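Local coordinates for uncharacterized protein BF1531 (Bacteroides fragilis, PDB 3SLR) that is of unknown function but joins an SGNH-hydrolase-like domain to a magnesium-binding phosphatase domain and may hydrolyse ester bonds, at residues R63-P68 / R113-Q118; S70-F75 / Q118-V123; I82-H87 / D106-F111. One frame throughout, in Å; residues are numbered along the deposited sequence.

Contact 1. Residues R63-P68 / R113-Q118; sequences RQIMDP and RLLCEQ
The carbonyl oxygen of L114 takes three N-H groups from residues three and four places on, while the side chain of L114 reaches over to I65 and M66. The amide of Q118 folds back and sets NE2 2.8 Å from L114 O in a nearly straight bond, 167° at the hydrogen; the backbone N atoms of E117 and Q118 add weaker bonds. The oxygen lies almost in the plane of the Q118 amide, but NE2 approaches 35° off the carbonyl plane of L114. Between the segments everything is apolar. I65 and L115 stand closest in backbone, CA to CA 6.9 Å, and L115 CD1 touches both branches of I65, at 3.9 Å from I65 CD1 and 4.1 Å from I65 CG2. With CG1 beside the backbone N (chi1 -62°) and CG2 anti to it, I65 spreads its two arms around that methyl. These are two connecting helices of an alpha/beta domain: helix 61-66 lies between strands 50-55 and 79-83, whereas helix 104-118 lies between strands 79-83 and 122-126, all in one parallel sheet. Selenomethionine M66 starts out away from L114, yet a bend at chi2 brings its SE back to 4.1 Å from L114 CD1. The same methyl of L114 has I65 CG2 at 4.3 Å. Elsewhere on helix 104-118, R113 NE and E117 OE2 share the hydroxyl of Y165 as a hydrogen-bond partner.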
loop_
_atom_site.group_PDB
_atom_site.type_symbol
_atom_site.label_atom_id
_atom_site.label_comp_id
_atom_site.label_asym_id
_atom_site.label_seq_id
_atom_site.Cartn_x
_atom_site.Cartn_y
_atom_site.Cartn_z
ATOM N N ARG A 63 -2.095 -24.626 14.745
ATOM C CA ARG A 63 -2.410 -26.030 14.502
ATOM C C ARG A 63 -1.884 -26.490 13.146
ATOM O O ARG A 63 -1.227 -27.527 13.041
ATOM C CB ARG A 63 -3.925 -26.243 14.593
ATOM C CG ARG A 63 -4.467 -27.411 13.784
ATOM C CD ARG A 63 -4.280 -28.736 14.498
ATOM N NE ARG A 63 -4.800 -29.851 13.708
ATOM C CZ ARG A 63 -4.947 -31.090 14.170
ATOM N NH1 ARG A 63 -4.616 -31.379 15.423
ATOM N NH2 ARG A 63 -5.429 -32.041 13.383
ATOM N N GLN A 64 -2.164 -25.709 12.109
ATOM C CA GLN A 64 -1.784 -26.084 10.748
ATOM C C GLN A 64 -0.286 -25.957 10.497
ATOM O O GLN A 64 0.313 -26.799 9.831
ATOM C CB GLN A 64 -2.553 -25.237 9.735
ATOM C CG GLN A 64 -4.027 -25.602 9.627
ATOM C CD GLN A 64 -4.235 -26.961 8.976
ATOM O OE1 GLN A 64 -3.762 -27.210 7.868
ATOM N NE2 GLN A 64 -4.947 -27.844 9.662
ATOM N N ILE A 65 0.314 -24.894 11.025
ATOM C CA ILE A 65 1.734 -24.649 10.809
ATOM C C ILE A 65 2.608 -25.639 11.592
ATOM O O ILE A 65 3.681 -26.032 11.128
ATOM C CB ILE A 65 2.115 -23.178 11.158
ATOM C CG1 ILE A 65 1.363 -22.196 10.248
ATOM C CG2 ILE A 65 3.618 -22.952 11.033
ATOM C CD1 ILE A 65 1.641 -22.373 8.767
HETATM N N MSE A 66 2.136 -26.037 12.771
HETATM C CA MSE A 66 2.888 -26.910 13.674
HETATM C C MSE A 66 2.836 -28.378 13.252
HETATM O O MSE A 66 3.703 -29.171 13.627
HETATM C CB MSE A 66 2.354 -26.793 15.107
HETATM C CG MSE A 66 2.401 -25.392 15.706
HETATM SE SE MSE A 66 4.205 -24.687 15.932
HETATM C CE MSE A 66 4.856 -25.928 17.299
ATOM N N ASP A 67 1.817 -28.735 12.479
ATOM C CA ASP A 67 1.608 -30.128 12.074
ATOM C C ASP A 67 2.050 -30.360 10.636
ATOM O O ASP A 67 1.357 -29.958 9.706
ATOM C CB ASP A 67 0.137 -30.504 12.240
ATOM C CG ASP A 67 -0.172 -31.908 11.758
ATOM O OD1 ASP A 67 0.777 -32.674 11.483
ATOM O OD2 ASP A 67 -1.371 -32.246 11.659
ATOM N N PRO A 68 3.201 -31.026 10.453
ATOM C CA PRO A 68 3.812 -31.255 9.136
ATOM C C PRO A 68 2.929 -32.078 8.195
ATOM O O PRO A 68 3.131 -32.033 6.982
ATOM C CB PRO A 68 5.093 -32.032 9.472
ATOM C CG PRO A 68 5.351 -31.760 10.918
ATOM C CD PRO A 68 4.000 -31.618 11.539
ATOM N N ARG A 113 9.070 -16.645 13.793
ATOM C CA ARG A 113 10.355 -17.182 13.335
ATOM C C ARG A 113 10.252 -18.655 12.955
ATOM O O ARG A 113 10.854 -19.099 11.972
ATOM C CB ARG A 113 11.443 -16.984 14.393
ATOM C CG ARG A 113 11.784 -15.516 14.634
ATOM C CD ARG A 113 13.138 -15.350 15.317
ATOM N NE ARG A 113 14.236 -15.581 14.377
ATOM C CZ ARG A 113 15.477 -15.132 14.555
ATOM N NH1 ARG A 113 15.776 -14.429 15.644
ATOM N NH2 ARG A 113 16.418 -15.382 13.648
ATOM N N LEU A 114 9.490 -19.412 13.731
ATOM C CA LEU A 114 9.298 -20.833 13.441
ATOM C C LEU A 114 8.670 -20.986 12.054
ATOM O O LEU A 114 9.117 -21.787 11.240
ATOM C CB LEU A 114 8.416 -21.474 14.517
ATOM C CG LEU A 114 8.138 -22.984 14.532
ATOM C CD1 LEU A 114 7.184 -23.398 13.419
ATOM C CD2 LEU A 114 9.435 -23.789 14.477
ATOM N N LEU A 115 7.628 -20.204 11.806
ATOM C CA LEU A 115 6.971 -20.145 10.508
ATOM C C LEU A 115 7.976 -19.812 9.396
ATOM O O LEU A 115 8.009 -20.470 8.355
ATOM C CB LEU A 115 5.863 -19.088 10.566
ATOM C CG LEU A 115 5.207 -18.602 9.274
ATOM C CD1 LEU A 115 4.430 -19.720 8.613
ATOM C CD2 LEU A 115 4.301 -17.426 9.589
ATOM N N CYS A 116 8.805 -18.798 9.622
ATOM C CA CYS A 116 9.819 -18.423 8.632
ATOM C C CYS A 116 10.817 -19.545 8.349
ATOM O O CYS A 116 11.237 -19.732 7.203
ATOM C CB CYS A 116 10.573 -17.167 9.075
ATOM S SG CYS A 116 9.586 -15.660 9.002
ATOM N N GLU A 117 11.197 -20.279 9.395
ATOM C CA GLU A 117 12.233 -21.310 9.290
ATOM C C GLU A 117 11.766 -22.511 8.470
ATOM O O GLU A 117 12.582 -23.267 7.942
ATOM C CB GLU A 117 12.688 -21.774 10.683
ATOM C CG GLU A 117 13.450 -20.741 11.505
ATOM C CD GLU A 117 14.920 -20.602 11.110
ATOM O OE1 GLU A 117 15.478 -21.539 10.500
ATOM O OE2 GLU A 117 15.518 -19.547 11.415
ATOM N N GLN A 118 10.453 -22.684 8.358
ATOM C CA GLN A 118 9.906 -23.811 7.609
ATOM C C GLN A 118 10.301 -23.776 6.134
ATOM O O GLN A 118 10.532 -24.820 5.521
ATOM C CB GLN A 118 8.388 -23.882 7.759
ATOM C CG GLN A 118 7.937 -24.104 9.199
ATOM C CD GLN A 118 8.848 -25.054 9.960
ATOM O OE1 GLN A 118 8.943 -26.238 9.633
ATOM N NE2 GLN A 118 9.524 -24.537 10.990
#

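Contact 2. Residues S70-F75 / Q118-V123; sequences SDYYQF and QGIGRV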
loop_
_atom_site.group_PDB
_atom_site.type_symbol
_atom_site.label_atom_id
_atom_site.label_comp_id
_atom_site.label_asym_id
_atom_site.label_seq_id
_atom_site.Cartn_x
_atom_site.Cartn_y
_atom_site.Cartn_z
ATOM N N SER A 70 -0.339 -31.635 8.080
ATOM C CA SER A 70 -1.571 -30.861 7.957
ATOM C C SER A 70 -1.975 -30.564 6.515
ATOM O O SER A 70 -1.155 -30.613 5.605
ATOM C CB SER A 70 -1.424 -29.537 8.715
ATOM O OG SER A 70 -0.515 -28.685 8.038
ATOM N N ASP A 71 -3.247 -30.221 6.325
ATOM C CA ASP A 71 -3.754 -29.801 5.025
ATOM C C ASP A 71 -2.970 -28.633 4.438
ATOM O O ASP A 71 -2.849 -28.515 3.225
ATOM C CB ASP A 71 -5.228 -29.401 5.122
ATOM C CG ASP A 71 -6.144 -30.581 5.370
ATOM O OD1 ASP A 71 -5.702 -31.731 5.162
ATOM O OD2 ASP A 71 -7.310 -30.359 5.764
ATOM N N TYR A 72 -2.463 -27.760 5.309
ATOM C CA TYR A 72 -1.703 -26.599 4.855
ATOM C C TYR A 72 -0.472 -27.015 4.049
ATOM O O TYR A 72 -0.261 -26.539 2.934
ATOM C CB TYR A 72 -1.284 -25.736 6.044
ATOM C CG TYR A 72 -0.196 -24.752 5.685
ATOM C CD1 TYR A 72 -0.480 -23.614 4.940
ATOM C CD2 TYR A 72 1.120 -24.974 6.076
ATOM C CE1 TYR A 72 0.522 -22.710 4.599
ATOM C CE2 TYR A 72 2.123 -24.085 5.739
ATOM C CZ TYR A 72 1.817 -22.956 5.009
ATOM O OH TYR A 72 2.817 -22.082 4.688
ATOM N N TYR A 73 0.344 -27.901 4.613
ATOM C CA TYR A 73 1.546 -28.361 3.913
ATOM C C TYR A 73 1.221 -29.181 2.675
ATOM O O TYR A 73 1.931 -29.109 1.665
ATOM C CB TYR A 73 2.471 -29.136 4.849
ATOM C CG TYR A 73 3.111 -28.249 5.882
ATOM C CD1 TYR A 73 4.135 -27.375 5.535
ATOM C CD2 TYR A 73 2.678 -28.263 7.197
ATOM C CE1 TYR A 73 4.715 -26.543 6.479
ATOM C CE2 TYR A 73 3.251 -27.441 8.144
ATOM C CZ TYR A 73 4.270 -26.582 7.779
ATOM O OH TYR A 73 4.841 -25.763 8.732
ATOM N N GLN A 74 0.148 -29.957 2.739
ATOM C CA GLN A 74 -0.267 -30.725 1.568
ATOM C C GLN A 74 -0.676 -29.812 0.408
ATOM O O GLN A 74 -0.576 -30.191 -0.759
ATOM C CB GLN A 74 -1.398 -31.698 1.921
ATOM C CG GLN A 74 -1.107 -32.581 3.132
ATOM C CD GLN A 74 0.055 -33.538 2.917
ATOM O OE1 GLN A 74 0.731 -33.498 1.887
ATOM N NE2 GLN A 74 0.290 -34.414 3.896
ATOM N N PHE A 75 -1.120 -28.599 0.732
ATOM C CA PHE A 75 -1.564 -27.641 -0.282
ATOM C C PHE A 75 -0.390 -27.051 -1.079
ATOM O O PHE A 75 -0.562 -26.642 -2.221
ATOM C CB PHE A 75 -2.386 -26.512 0.372
ATOM C CG PHE A 75 -2.873 -25.466 -0.597
ATOM C CD1 PHE A 75 -3.770 -25.795 -1.607
ATOM C CD2 PHE A 75 -2.447 -24.141 -0.489
ATOM C CE1 PHE A 75 -4.217 -24.839 -2.502
ATOM C CE2 PHE A 75 -2.898 -23.172 -1.383
ATOM C CZ PHE A 75 -3.782 -23.520 -2.389
ATOM N N GLN A 118 10.453 -22.684 8.358
ATOM C CA GLN A 118 9.906 -23.811 7.609
ATOM C C GLN A 118 10.301 -23.776 6.134
ATOM O O GLN A 118 10.532 -24.820 5.521
ATOM C CB GLN A 118 8.388 -23.882 7.759
ATOM C CG GLN A 118 7.937 -24.104 9.199
ATOM C CD GLN A 118 8.848 -25.054 9.960
ATOM O OE1 GLN A 118 8.943 -26.238 9.633
ATOM N NE2 GLN A 118 9.524 -24.537 10.990
ATOM N N GLY A 119 10.375 -22.575 5.573
ATOM C CA GLY A 119 10.774 -22.396 4.187
ATOM C C GLY A 119 9.698 -22.777 3.184
ATOM O O GLY A 119 9.983 -23.445 2.184
ATOM N N ILE A 120 8.469 -22.329 3.435
ATOM C CA ILE A 120 7.319 -22.729 2.621
ATOM C C ILE A 120 6.734 -21.588 1.768
ATOM O O ILE A 120 5.797 -20.913 2.183
ATOM C CB ILE A 120 6.215 -23.298 3.533
ATOM C CG1 ILE A 120 5.078 -23.909 2.701
ATOM C CG2 ILE A 120 5.756 -22.238 4.545
ATOM C CD1 ILE A 120 5.430 -25.250 2.137
ATOM N N GLY A 121 7.268 -21.387 0.566
ATOM C CA GLY A 121 6.829 -20.283 -0.271
ATOM C C GLY A 121 7.110 -18.960 0.425
ATOM O O GLY A 121 7.944 -18.897 1.327
ATOM N N ARG A 122 6.423 -17.905 0.001
ATOM C CA ARG A 122 6.557 -16.599 0.640
ATOM C C ARG A 122 5.445 -16.398 1.657
ATOM O O ARG A 122 4.319 -16.855 1.459
ATOM C CB ARG A 122 6.529 -15.478 -0.395
ATOM C CG ARG A 122 7.848 -15.257 -1.119
ATOM C CD ARG A 122 7.859 -15.929 -2.471
ATOM N NE ARG A 122 9.030 -15.531 -3.249
ATOM C CZ ARG A 122 9.183 -15.770 -4.547
ATOM N NH1 ARG A 122 8.235 -16.405 -5.225
ATOM N NH2 ARG A 122 10.283 -15.365 -5.167
ATOM N N VAL A 123 5.765 -15.728 2.756
ATOM C CA VAL A 123 4.787 -15.456 3.795
ATOM C C VAL A 123 4.419 -13.988 3.759
ATOM O O VAL A 123 5.288 -13.141 3.640
ATOM C CB VAL A 123 5.347 -15.808 5.190
ATOM C CG1 VAL A 123 4.422 -15.299 6.304
ATOM C CG2 VAL A 123 5.552 -17.308 5.291
#
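Y72 is the first residue of helix 71-75 to meet I120, the two side chains running antiparallel alongside one another. With CG anti to the backbone N (chi1 164°), the ring of Y72 runs out until its hydroxyl end lies against the CG1 and CG2 branches of I120: CZ of Y72 is 4.0 Å from I120 CG2, and OH of Y72 is 3.5 Å from I120 CG1. CG2 comes in at the ring's edge, near its plane, so the isoleucine meets the rim of the tyrosine. That hydroxyl, though pressed against methyl and methylene groups, still has a polar partner, as it hydrogen-bonds to OG1 of T80. Next along the helix, Y73 turns one face of its ring to the edge of Y72, whose CD2 sits 3.6 Å above the centre of that face; in return, Y73 CE2 lies at the edge of the Y72 ring, in its plane. I120 CD1 then approaches the Y73 edge, 4.2 Å from Y73 CD1, so a single isoleucine touches the rims of both tyrosines. Farther out, Y73 OH rests 3.5 Å from Q118 CG. The two side chains cross at about a right angle, with ring and amide planes 78° apart, and this hydroxyl bonds to the backbone O of I65 while the amide nitrogen of Q118 is engaged with L114 O. At G119, with positive phi, the chain leaves helical geometry, and I120 next points to the tyrosines before R122 enters the sheet, paired through its backbone with D78 and T80. The isoleucine thus sits in the helix-to-strand turn of a beta-alpha-beta crossover, strand 79-83 to helix 104-118 to strand 122-126, in the parallel sheet of an SGNH-hydrolase-like domain.

Contact 3. Residues I82-H87 / D106-F111; sequences IFHSTH and DDRLDF
At the carboxyl end of strand 79-83, where the chain leaves the parallel sheet of the SGNH-hydrolase-like domain, H84 packs its imidazole against R108 and F111 of helix 104-118. The guanidinium of R108 lies flat on one face of the ring, a guanidinium-imidazole stack with centres 3.9 Å apart and planes at 27°. R108 NH1 comes in over the ring toward its rim, 3.3 Å from H84 CG. R108 reaches this place by extending from the helix with CG anti to the backbone N and then bending at chi2 and chi3 to bring the group over the histidine, with chi4 at 92° turning its plane onto the ring. The opposite face of the imidazole is taken by the CG2 methyl of I82, so the ring is sandwiched between a methyl and a guanidinium. Its edge belongs to F111: H84 CE1 stands 3.8 Å from F111 CE2, the two rings meeting obliquely with planes 66° apart. Both ring nitrogens have partners, ND1 the hydroxyl of Y125 and NE2 the carboxylate of E62, and together these would hold the rotation of the imidazole. NH1 of R108 is tied down as well, by Y128 OH and by a water in the guanidinium plane. This water accepts from R108 NH1 at 3.0 Å and donates to S85 O at 2.8 Å, linking the arginine to the backbone just past the histidine. S85 in turn caps the next helix, its OG bonding to the N of K88. F111 also packs on V61, E62 and I65 of helix 61-66, while L109 turns to L154, E157 and I161 of helix 147-164, and I82 pairs through its backbone with I124 of the neighbouring strand 122-126.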
loop_
_atom_site.group_PDB
_atom_site.type_symbol
_atom_site.label_atom_id
_atom_site.label_comp_id
_atom_site.label_asym_id
_atom_site.label_seq_id
_atom_site.Cartn_x
_atom_site.Cartn_y
_atom_site.Cartn_z
ATOM N N ILE A 82 -0.929 -14.933 6.710
ATOM C CA ILE A 82 -1.335 -15.152 8.100
ATOM C C ILE A 82 -2.002 -13.890 8.627
ATOM O O ILE A 82 -1.441 -12.790 8.532
ATOM C CB ILE A 82 -0.120 -15.455 9.009
ATOM C CG1 ILE A 82 0.738 -16.595 8.435
ATOM C CG2 ILE A 82 -0.572 -15.733 10.452
ATOM C CD1 ILE A 82 0.075 -17.957 8.456
ATOM N N PHE A 83 -3.192 -14.047 9.195
ATOM C CA PHE A 83 -3.892 -12.930 9.811
ATOM C C PHE A 83 -4.114 -13.209 11.298
ATOM O O PHE A 83 -5.125 -13.799 11.683
ATOM C CB PHE A 83 -5.239 -12.705 9.110
ATOM C CG PHE A 83 -5.963 -11.466 9.567
ATOM C CD1 PHE A 83 -5.320 -10.507 10.343
ATOM C CD2 PHE A 83 -7.289 -11.259 9.201
ATOM C CE1 PHE A 83 -5.990 -9.359 10.753
ATOM C CE2 PHE A 83 -7.966 -10.123 9.588
ATOM C CZ PHE A 83 -7.319 -9.162 10.373
ATOM N N HIS A 84 -3.132 -12.831 12.114
ATOM C CA HIS A 84 -3.277 -12.769 13.566
ATOM C C HIS A 84 -3.807 -11.377 13.911
ATOM O O HIS A 84 -3.149 -10.375 13.627
ATOM C CB HIS A 84 -1.912 -12.917 14.236
ATOM C CG HIS A 84 -1.471 -14.332 14.445
ATOM N ND1 HIS A 84 -0.162 -14.730 14.273
ATOM C CD2 HIS A 84 -2.145 -15.429 14.868
ATOM C CE1 HIS A 84 -0.053 -16.014 14.555
ATOM N NE2 HIS A 84 -1.242 -16.460 14.925
ATOM N N SER A 85 -4.968 -11.303 14.544
ATOM C CA SER A 85 -5.578 -10.007 14.832
ATOM C C SER A 85 -5.119 -9.438 16.162
ATOM O O SER A 85 -4.858 -10.173 17.121
ATOM C CB SER A 85 -7.106 -10.120 14.830
ATOM O OG SER A 85 -7.541 -10.948 15.900
ATOM N N THR A 86 -5.042 -8.117 16.236
ATOM C CA THR A 86 -4.771 -7.482 17.521
ATOM C C THR A 86 -5.852 -7.858 18.525
ATOM O O THR A 86 -5.576 -8.084 19.702
ATOM C CB THR A 86 -4.728 -5.956 17.393
ATOM O OG1 THR A 86 -3.749 -5.602 16.417
ATOM C CG2 THR A 86 -4.376 -5.303 18.738
ATOM N N HIS A 87 -7.092 -7.917 18.051
ATOM C CA HIS A 87 -8.228 -8.202 18.912
ATOM C C HIS A 87 -8.088 -9.517 19.679
ATOM O O HIS A 87 -8.383 -9.588 20.877
ATOM C CB HIS A 87 -9.525 -8.199 18.088
ATOM C CG HIS A 87 -10.758 -8.030 18.917
ATOM N ND1 HIS A 87 -11.385 -6.811 19.076
ATOM C CD2 HIS A 87 -11.451 -8.912 19.679
ATOM C CE1 HIS A 87 -12.424 -6.954 19.880
ATOM N NE2 HIS A 87 -12.492 -8.221 20.254
ATOM N N ASP A 106 7.410 -11.784 22.807
ATOM C CA ASP A 106 8.446 -12.796 22.580
ATOM C C ASP A 106 7.872 -14.119 22.069
ATOM O O ASP A 106 8.405 -14.711 21.137
ATOM C CB ASP A 106 9.259 -13.046 23.853
ATOM C CG ASP A 106 10.180 -11.886 24.202
ATOM O OD1 ASP A 106 10.575 -11.134 23.287
ATOM O OD2 ASP A 106 10.518 -11.742 25.399
ATOM N N ASP A 107 6.789 -14.580 22.679
ATOM C CA ASP A 107 6.187 -15.845 22.262
ATOM C C ASP A 107 5.652 -15.787 20.831
ATOM O O ASP A 107 5.821 -16.730 20.048
ATOM C CB ASP A 107 5.060 -16.256 23.215
ATOM C CG ASP A 107 5.572 -16.701 24.581
ATOM O OD1 ASP A 107 6.794 -16.937 24.733
ATOM O OD2 ASP A 107 4.742 -16.831 25.505
ATOM N N ARG A 108 4.987 -14.682 20.504
ATOM C CA ARG A 108 4.415 -14.502 19.177
ATOM C C ARG A 108 5.560 -14.423 18.175
ATOM O O ARG A 108 5.512 -15.055 17.111
ATOM C CB ARG A 108 3.544 -13.235 19.150
ATOM C CG ARG A 108 2.897 -12.905 17.800
ATOM C CD ARG A 108 2.122 -14.088 17.205
ATOM N NE ARG A 108 1.166 -14.739 18.122
ATOM C CZ ARG A 108 -0.127 -14.424 18.233
ATOM N NH1 ARG A 108 -0.648 -13.425 17.532
ATOM N NH2 ARG A 108 -0.908 -15.096 19.072
ATOM N N LEU A 109 6.610 -13.688 18.538
ATOM C CA LEU A 109 7.783 -13.561 17.673
ATOM C C LEU A 109 8.442 -14.921 17.448
ATOM O O LEU A 109 8.875 -15.224 16.346
ATOM C CB LEU A 109 8.789 -12.560 18.245
ATOM C CG LEU A 109 8.362 -11.090 18.207
ATOM C CD1 LEU A 109 9.236 -10.278 19.130
ATOM C CD2 LEU A 109 8.467 -10.567 16.772
ATOM N N ASP A 110 8.502 -15.747 18.489
ATOM C CA ASP A 110 9.020 -17.099 18.331
ATOM C C ASP A 110 8.201 -17.885 17.304
ATOM O O ASP A 110 8.761 -18.605 16.468
ATOM C CB ASP A 110 9.046 -17.847 19.673
ATOM C CG ASP A 110 10.190 -17.396 20.576
ATOM O OD1 ASP A 110 11.120 -16.721 20.083
ATOM O OD2 ASP A 110 10.161 -17.731 21.785
ATOM N N PHE A 111 6.877 -17.763 17.366
ATOM C CA PHE A 111 6.047 -18.488 16.416
ATOM C C PHE A 111 6.308 -17.990 14.996
ATOM O O PHE A 111 6.401 -18.780 14.049
ATOM C CB PHE A 111 4.558 -18.362 16.722
ATOM C CG PHE A 111 3.702 -19.003 15.672
ATOM C CD1 PHE A 111 3.604 -20.385 15.598
ATOM C CD2 PHE A 111 3.045 -18.235 14.727
ATOM C CE1 PHE A 111 2.846 -20.993 14.606
ATOM C CE2 PHE A 111 2.281 -18.834 13.728
ATOM C CZ PHE A 111 2.181 -20.220 13.671
HETATM O O HOH W 1 -3.551 -12.621 17.253
#

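In the fold
All three contacts lie within the SGNH-like domain in this N-terminal part of a longer protein, on one side of the chain's centre and away from the magnesium site of the phosphatase domain. Contacts 1 and 2 have centres about 8 Å apart, share Q118 and alternate along the chain; contact 3 is nested inside the loops closed by both. Helix 104-118 runs through contacts 1 and 3, whose centres are about 13 Å apart and whose side chains touch, I65 against F111 and L115 against I82. Contacts 2 and 3, with centres about 17 Å apart, reach neighbouring strands, 122-126 and 79-83. Together they join helices 61-66, 71-75 and 104-118 to one parallel sheet.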